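(R)-specific secondary-alkylsulfatase (Pseudomonas sp., PDB 4AXH) catalyses the zinc-dependent, enantioselective hydrolysis of (R)-secondary-alkyl sulfates, inverting the configuration to give (S)-alcohols. Local coordinates at residues 176-181 with 307-312; 282-287 with 296-301. All blocks are in the same frame, centred on the assembly; numbering follows the deposited sequence.

Contact 1 of 2, residues 176-181 with 307-312; sequences VYSHSH and NTADNA. With ZN (zinc ion), chain D; ZN (zinc ion), chain C.
Ala-309 and Asp-310 reach across to Ser-178 and His-179, one through a methyl group and the other through a shared metal ion. The packed part is small and buried: the Ala-309 methyl lies against Ser-178, CB to CB 3.7 Å, and close to His-179 ND1, oblique to the imidazole. Ala-309 sits in a type II' turn from Thr-308 to Asn-311, and its backbone N is bonded to Asn-307 OD1 in an Asx turn; the turn presents both the methyl and the following carboxylate to 176-181.

The imidazole of His-179 works at two edges. With CG lodged between the backbone N and carbonyl carbon (chi1 62°), the ring extends toward the metal, and NE2 binds the chain D zinc ion at 2.1 Å. On its other side ND1 donates to Ser-178 OG at 2.6 Å, a bent bond (142°); that hydroxyl is hydrogen-bonded in turn to Asp-148, a second shell that should hold the ring's rotation. The Asp-310 carboxylate is turned 74° from the ring plane and uses a single oxygen, OD2, to join both metals, 2.2 Å from the chain D zinc and 2.1 Å from the chain C zinc, while OD1 stays 3.3 Å from the latter.

Toward His-181, which is partly exposed, the fit loosens. Its ND1 binds the chain D zinc at 2.1 Å but remains 4.3 Å from Asp-310 OD2, so the link from His-181 to Asp-310 runs through the chain D zinc; a water also bound to the chain C zinc takes a further place in its shell. Glu-291 completes that zinc's shell, and Asp-183, His-184 and His-355 that of the second. An HxHxDH loop combined with a bridging aspartate is the binuclear zinc site of the metallo-beta-lactamase fold.

Contact 2 of 2, residues 282-287 with 296-301; sequences LEFQLT and MNIYLP
Glu-283 and Tyr-299 exchange two backbone hydrogen bonds, Glu-283 N to Tyr-299 O at 3.1 Å and Tyr-299 N to Glu-283 O at 2.7 Å. Gln-285 and Asn-297 repeat the pattern, with Gln-285 N to Asn-297 O at 3.0 Å and Asn-297 N to Gln-285 O at 2.9 Å.

This second pair is also joined through its side chains. Gln-285 CG is anti to the backbone N (chi1 171°) and the chain runs out extended, bringing OE1 beside the neighbouring amide; Asn-297 ND2 donates to it at 2.9 Å, almost straight. The two amide planes are 62° apart: the acceptor lies in the plane of the Asn-297 amide, but the donor stands above the Gln-285 carbonyl plane, 54° out of it. Asn-297 OD1 is satisfied by Asn-311 ND2, and Tyr-299 OH by Arg-347 O. The Glu-283 carboxylate has weaker partners: long ion pairs to Arg-274 and Arg-347, and a weak hydrogen bond with Tyr-344 OH.

The strands form an antiparallel beta hairpin within one of the two sheets of the metallo-beta-lactamase sandwich. Gln-285 and Tyr-299 face helix 330-344, whereas the opposite face, with Phe-284, Met-296 and Ile-298, packs on Val-176 of the other sheet. There the Phe-284 ring takes Ile-298 CG1 at its edge, 3.6 Å from CD1. Met-296 runs alongside, its CE 3.6 Å from Phe-284 CD1 and its sulfur in an oblique Met-aromatic contact.

Contact 2 is nested inside the chain loop that contact 1 closes: the order is 176-181, then the hairpin 282-287 and 296-301, then 307-312. Their centres are 10 Å apart and all four segments belong to the metallo-beta-lactamase domain. Strand 172-176 of one sheet leads into 176-181, while strand 305-307, which leads into 307-312, lies next to strand 296-300 in the other sheet; Asn-307 O and Ile-298 N are 2.8 Å apart there. Contact 1 thus bridges the ends of two facing sheets at the metals. The loop joining the strands of contact 2 supplies Glu-291, a further zinc ligand, so the turn of the hairpin contributes to the zinc site that contact 1 builds.

Contact 1 of 2, residues 176-181 with 307-312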
loop_
_atom_site.group_PDB
_atom_site.type_symbol
_atom_site.label_atom_id
_atom_site.label_comp_id
_atom_site.label_asym_id
_atom_site.label_seq_id
_atom_site.Cartn_x
_atom_site.Cartn_y
_atom_site.Cartn_z
ATOM N N VAL A 176 -15.187 25.655 -8.089
ATOM C CA VAL A 176 -15.125 24.195 -8.208
ATOM C C VAL A 176 -13.772 23.763 -7.675
ATOM O O VAL A 176 -12.752 24.274 -8.102
ATOM C CB VAL A 176 -15.327 23.702 -9.658
ATOM C CG1 VAL A 176 -15.234 22.179 -9.753
ATOM C CG2 VAL A 176 -16.654 24.183 -10.224
ATOM N N TYR A 177 -13.772 22.834 -6.727
ATOM C CA TYR A 177 -12.577 22.217 -6.163
ATOM C C TYR A 177 -12.491 20.924 -6.929
ATOM O O TYR A 177 -13.337 20.055 -6.716
ATOM C CB TYR A 177 -12.739 21.902 -4.663
ATOM C CG TYR A 177 -12.847 23.093 -3.728
ATOM C CD1 TYR A 177 -12.130 24.269 -3.968
ATOM C CD2 TYR A 177 -13.591 23.016 -2.552
ATOM C CE1 TYR A 177 -12.184 25.348 -3.082
ATOM C CE2 TYR A 177 -13.625 24.080 -1.644
ATOM C CZ TYR A 177 -12.926 25.245 -1.916
ATOM O OH TYR A 177 -12.970 26.298 -1.033
ATOM N N SER A 178 -11.538 20.802 -7.866
ATOM C CA SER A 178 -11.383 19.587 -8.670
ATOM C C SER A 178 -11.148 18.345 -7.791
ATOM O O SER A 178 -11.696 17.279 -8.075
ATOM C CB SER A 178 -10.249 19.743 -9.680
ATOM O OG SER A 178 -8.968 19.866 -9.074
ATOM N N HIS A 179 -10.323 18.490 -6.740
ATOM C CA HIS A 179 -9.956 17.404 -5.832
ATOM C C HIS A 179 -9.388 17.933 -4.499
ATOM O O HIS A 179 -9.096 19.140 -4.364
ATOM C CB HIS A 179 -8.968 16.405 -6.511
ATOM C CG HIS A 179 -7.656 16.995 -6.930
ATOM N ND1 HIS A 179 -7.577 17.925 -7.954
ATOM C CD2 HIS A 179 -6.406 16.719 -6.492
ATOM C CE1 HIS A 179 -6.289 18.184 -8.097
ATOM N NE2 HIS A 179 -5.543 17.490 -7.231
ATOM N N SER A 180 -9.199 17.001 -3.542
ATOM C CA SER A 180 -8.711 17.270 -2.195
ATOM C C SER A 180 -7.190 17.542 -2.032
ATOM O O SER A 180 -6.614 17.092 -1.043
ATOM C CB SER A 180 -9.207 16.198 -1.233
ATOM O OG SER A 180 -8.738 14.924 -1.629
ATOM N N HIS A 181 -6.551 18.313 -2.946
ATOM C CA HIS A 181 -5.131 18.671 -2.789
ATOM C C HIS A 181 -4.945 20.155 -2.520
ATOM O O HIS A 181 -5.649 20.978 -3.105
ATOM C CB HIS A 181 -4.265 18.205 -3.959
ATOM C CG HIS A 181 -4.042 16.723 -4.014
ATOM N ND1 HIS A 181 -3.768 16.081 -5.212
ATOM C CD2 HIS A 181 -4.079 15.798 -3.029
ATOM C CE1 HIS A 181 -3.657 14.791 -4.909
ATOM N NE2 HIS A 181 -3.810 14.578 -3.602
ATOM N N ASN A 307 -11.847 19.185 -18.733
ATOM C CA ASN A 307 -10.868 19.473 -17.698
ATOM C C ASN A 307 -10.695 18.217 -16.832
ATOM O O ASN A 307 -11.636 17.772 -16.178
ATOM C CB ASN A 307 -11.199 20.728 -16.897
ATOM C CG ASN A 307 -10.083 21.130 -15.970
ATOM O OD1 ASN A 307 -9.329 20.295 -15.475
ATOM N ND2 ASN A 307 -9.948 22.421 -15.699
ATOM N N THR A 308 -9.482 17.653 -16.856
ATOM C CA THR A 308 -9.114 16.402 -16.186
ATOM C C THR A 308 -8.402 16.571 -14.860
ATOM O O THR A 308 -7.723 15.630 -14.423
ATOM C CB THR A 308 -8.250 15.565 -17.117
ATOM O OG1 THR A 308 -7.006 16.243 -17.312
ATOM C CG2 THR A 308 -8.919 15.308 -18.445
ATOM N N ALA A 309 -8.524 17.766 -14.218
ATOM C CA ALA A 309 -7.867 18.064 -12.946
ATOM C C ALA A 309 -6.370 17.669 -13.079
ATOM O O ALA A 309 -5.716 18.155 -14.015
ATOM C CB ALA A 309 -8.554 17.290 -11.812
ATOM N N ASP A 310 -5.861 16.760 -12.198
ATOM C CA ASP A 310 -4.485 16.205 -12.204
ATOM C C ASP A 310 -4.471 14.716 -12.610
ATOM O O ASP A 310 -3.464 14.013 -12.378
ATOM C CB ASP A 310 -3.842 16.309 -10.821
ATOM C CG ASP A 310 -3.741 17.689 -10.238
ATOM O OD1 ASP A 310 -4.198 18.654 -10.905
ATOM O OD2 ASP A 310 -3.201 17.812 -9.110
ATOM N N ASN A 311 -5.610 14.242 -13.198
ATOM C CA ASN A 311 -5.785 12.863 -13.602
ATOM C C ASN A 311 -4.975 12.424 -14.810
ATOM O O ASN A 311 -4.736 11.217 -14.973
ATOM C CB ASN A 311 -7.258 12.563 -13.784
ATOM C CG ASN A 311 -7.997 12.770 -12.510
ATOM O OD1 ASN A 311 -7.581 12.288 -11.451
ATOM N ND2 ASN A 311 -9.040 13.572 -12.575
ATOM N N ALA A 312 -4.573 13.376 -15.667
ATOM C CA ALA A 312 -3.809 13.026 -16.849
ATOM C C ALA A 312 -2.909 14.174 -17.266
ATOM O O ALA A 312 -3.098 14.739 -18.341
ATOM C CB ALA A 312 -4.756 12.631 -17.981
HETATM ZN ZN ZN D . -3.567 16.817 -7.201
HETATM ZN ZN ZN C . -2.286 19.614 -8.387
HETATM O O HOH W 1 -2.144 18.279 -6.759
#

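Contact 2 of 2, residues 282-287 with 296-301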
loop_
_atom_site.group_PDB
_atom_site.type_symbol
_atom_site.label_atom_id
_atom_site.label_comp_id
_atom_site.label_asym_id
_atom_site.label_seq_id
_atom_site.Cartn_x
_atom_site.Cartn_y
_atom_site.Cartn_z
ATOM N N LEU A 282 -22.012 22.604 -16.412
ATOM C CA LEU A 282 -20.929 21.821 -15.832
ATOM C C LEU A 282 -21.404 20.407 -15.655
ATOM O O LEU A 282 -22.433 20.187 -15.024
ATOM C CB LEU A 282 -20.508 22.364 -14.443
ATOM C CG LEU A 282 -20.373 23.876 -14.258
ATOM C CD1 LEU A 282 -20.508 24.256 -12.813
ATOM C CD2 LEU A 282 -19.068 24.371 -14.803
ATOM N N GLU A 283 -20.658 19.449 -16.221
ATOM C CA GLU A 283 -20.854 18.018 -16.039
ATOM C C GLU A 283 -19.584 17.581 -15.304
ATOM O O GLU A 283 -18.460 17.842 -15.764
ATOM C CB GLU A 283 -21.009 17.266 -17.372
ATOM C CG GLU A 283 -21.390 15.796 -17.199
ATOM C CD GLU A 283 -21.836 15.007 -18.426
ATOM O OE1 GLU A 283 -22.057 15.625 -19.492
ATOM O OE2 GLU A 283 -21.983 13.768 -18.316
ATOM N N PHE A 284 -19.776 17.007 -14.131
ATOM C CA PHE A 284 -18.735 16.487 -13.264
ATOM C C PHE A 284 -18.717 14.969 -13.351
ATOM O O PHE A 284 -19.777 14.337 -13.334
ATOM C CB PHE A 284 -19.028 16.904 -11.809
ATOM C CG PHE A 284 -19.215 18.399 -11.549
ATOM C CD1 PHE A 284 -18.123 19.265 -11.532
ATOM C CD2 PHE A 284 -20.469 18.920 -11.254
ATOM C CE1 PHE A 284 -18.283 20.622 -11.275
ATOM C CE2 PHE A 284 -20.634 20.283 -10.979
ATOM C CZ PHE A 284 -19.539 21.131 -11.012
ATOM N N GLN A 285 -17.517 14.379 -13.434
ATOM C CA GLN A 285 -17.311 12.926 -13.460
ATOM C C GLN A 285 -16.458 12.529 -12.259
ATOM O O GLN A 285 -15.283 12.879 -12.229
ATOM C CB GLN A 285 -16.618 12.483 -14.759
ATOM C CG GLN A 285 -16.182 10.998 -14.747
ATOM C CD GLN A 285 -15.107 10.615 -15.743
ATOM O OE1 GLN A 285 -14.445 11.469 -16.368
ATOM N NE2 GLN A 285 -14.898 9.300 -15.871
ATOM N N LEU A 286 -17.032 11.802 -11.287
ATOM C CA LEU A 286 -16.278 11.380 -10.120
ATOM C C LEU A 286 -15.151 10.412 -10.492
ATOM O O LEU A 286 -15.420 9.369 -11.080
ATOM C CB LEU A 286 -17.209 10.703 -9.090
ATOM C CG LEU A 286 -18.072 11.581 -8.164
ATOM C CD1 LEU A 286 -18.916 10.697 -7.244
ATOM C CD2 LEU A 286 -17.231 12.452 -7.282
ATOM N N THR A 287 -13.901 10.751 -10.145
ATOM C CA THR A 287 -12.717 9.888 -10.370
ATOM C C THR A 287 -12.080 9.530 -9.033
ATOM O O THR A 287 -10.864 9.619 -8.874
ATOM C CB THR A 287 -11.727 10.512 -11.355
ATOM O OG1 THR A 287 -11.275 11.726 -10.807
ATOM C CG2 THR A 287 -12.316 10.762 -12.718
ATOM N N MET A 296 -12.358 14.456 -9.250
ATOM C CA MET A 296 -13.300 14.504 -10.357
ATOM C C MET A 296 -12.790 15.275 -11.557
ATOM O O MET A 296 -11.910 16.119 -11.427
ATOM C CB MET A 296 -14.682 15.059 -9.912
ATOM C CG MET A 296 -14.704 16.533 -9.595
ATOM S SD MET A 296 -16.229 16.946 -8.772
ATOM C CE MET A 296 -16.064 18.744 -8.632
ATOM N N ASN A 297 -13.407 15.022 -12.724
ATOM C CA ASN A 297 -13.135 15.744 -13.974
ATOM C C ASN A 297 -14.339 16.666 -14.225
ATOM O O ASN A 297 -15.420 16.454 -13.684
ATOM C CB ASN A 297 -12.950 14.780 -15.157
ATOM C CG ASN A 297 -11.766 13.861 -15.055
ATOM O OD1 ASN A 297 -10.679 14.249 -14.614
ATOM N ND2 ASN A 297 -11.936 12.634 -15.517
ATOM N N ILE A 298 -14.140 17.707 -14.993
ATOM C CA ILE A 298 -15.193 18.667 -15.273
ATOM C C ILE A 298 -15.295 18.878 -16.773
ATOM O O ILE A 298 -14.343 19.344 -17.398
ATOM C CB ILE A 298 -14.999 19.993 -14.486
ATOM C CG1 ILE A 298 -14.821 19.737 -12.978
ATOM C CG2 ILE A 298 -16.160 20.990 -14.752
ATOM C CD1 ILE A 298 -13.462 19.853 -12.505
ATOM N N TYR A 299 -16.426 18.491 -17.359
ATOM C CA TYR A 299 -16.650 18.695 -18.784
ATOM C C TYR A 299 -17.533 19.943 -18.945
ATOM O O TYR A 299 -18.362 20.247 -18.087
ATOM C CB TYR A 299 -17.240 17.423 -19.460
ATOM C CG TYR A 299 -17.643 17.592 -20.912
ATOM C CD1 TYR A 299 -16.686 17.690 -21.917
ATOM C CD2 TYR A 299 -18.985 17.578 -21.290
ATOM C CE1 TYR A 299 -17.055 17.824 -23.257
ATOM C CE2 TYR A 299 -19.366 17.683 -22.629
ATOM C CZ TYR A 299 -18.400 17.817 -23.608
ATOM O OH TYR A 299 -18.799 17.989 -24.911
ATOM N N LEU A 300 -17.267 20.704 -19.991
ATOM C CA LEU A 300 -17.998 21.913 -20.304
ATOM C C LEU A 300 -18.738 21.686 -21.608
ATOM O O LEU A 300 -18.179 21.921 -22.692
ATOM C CB LEU A 300 -17.076 23.145 -20.361
ATOM C CG LEU A 300 -16.354 23.441 -19.063
ATOM C CD1 LEU A 300 -15.382 24.584 -19.233
ATOM C CD2 LEU A 300 -17.336 23.715 -17.938
ATOM N N PRO A 301 -19.994 21.163 -21.514
ATOM C CA PRO A 301 -20.757 20.873 -22.745
ATOM C C PRO A 301 -20.919 22.049 -23.703
ATOM O O PRO A 301 -20.792 21.845 -24.908
ATOM C CB PRO A 301 -22.073 20.256 -22.250
ATOM C CG PRO A 301 -22.122 20.522 -20.803
ATOM C CD PRO A 301 -20.752 20.782 -20.305
#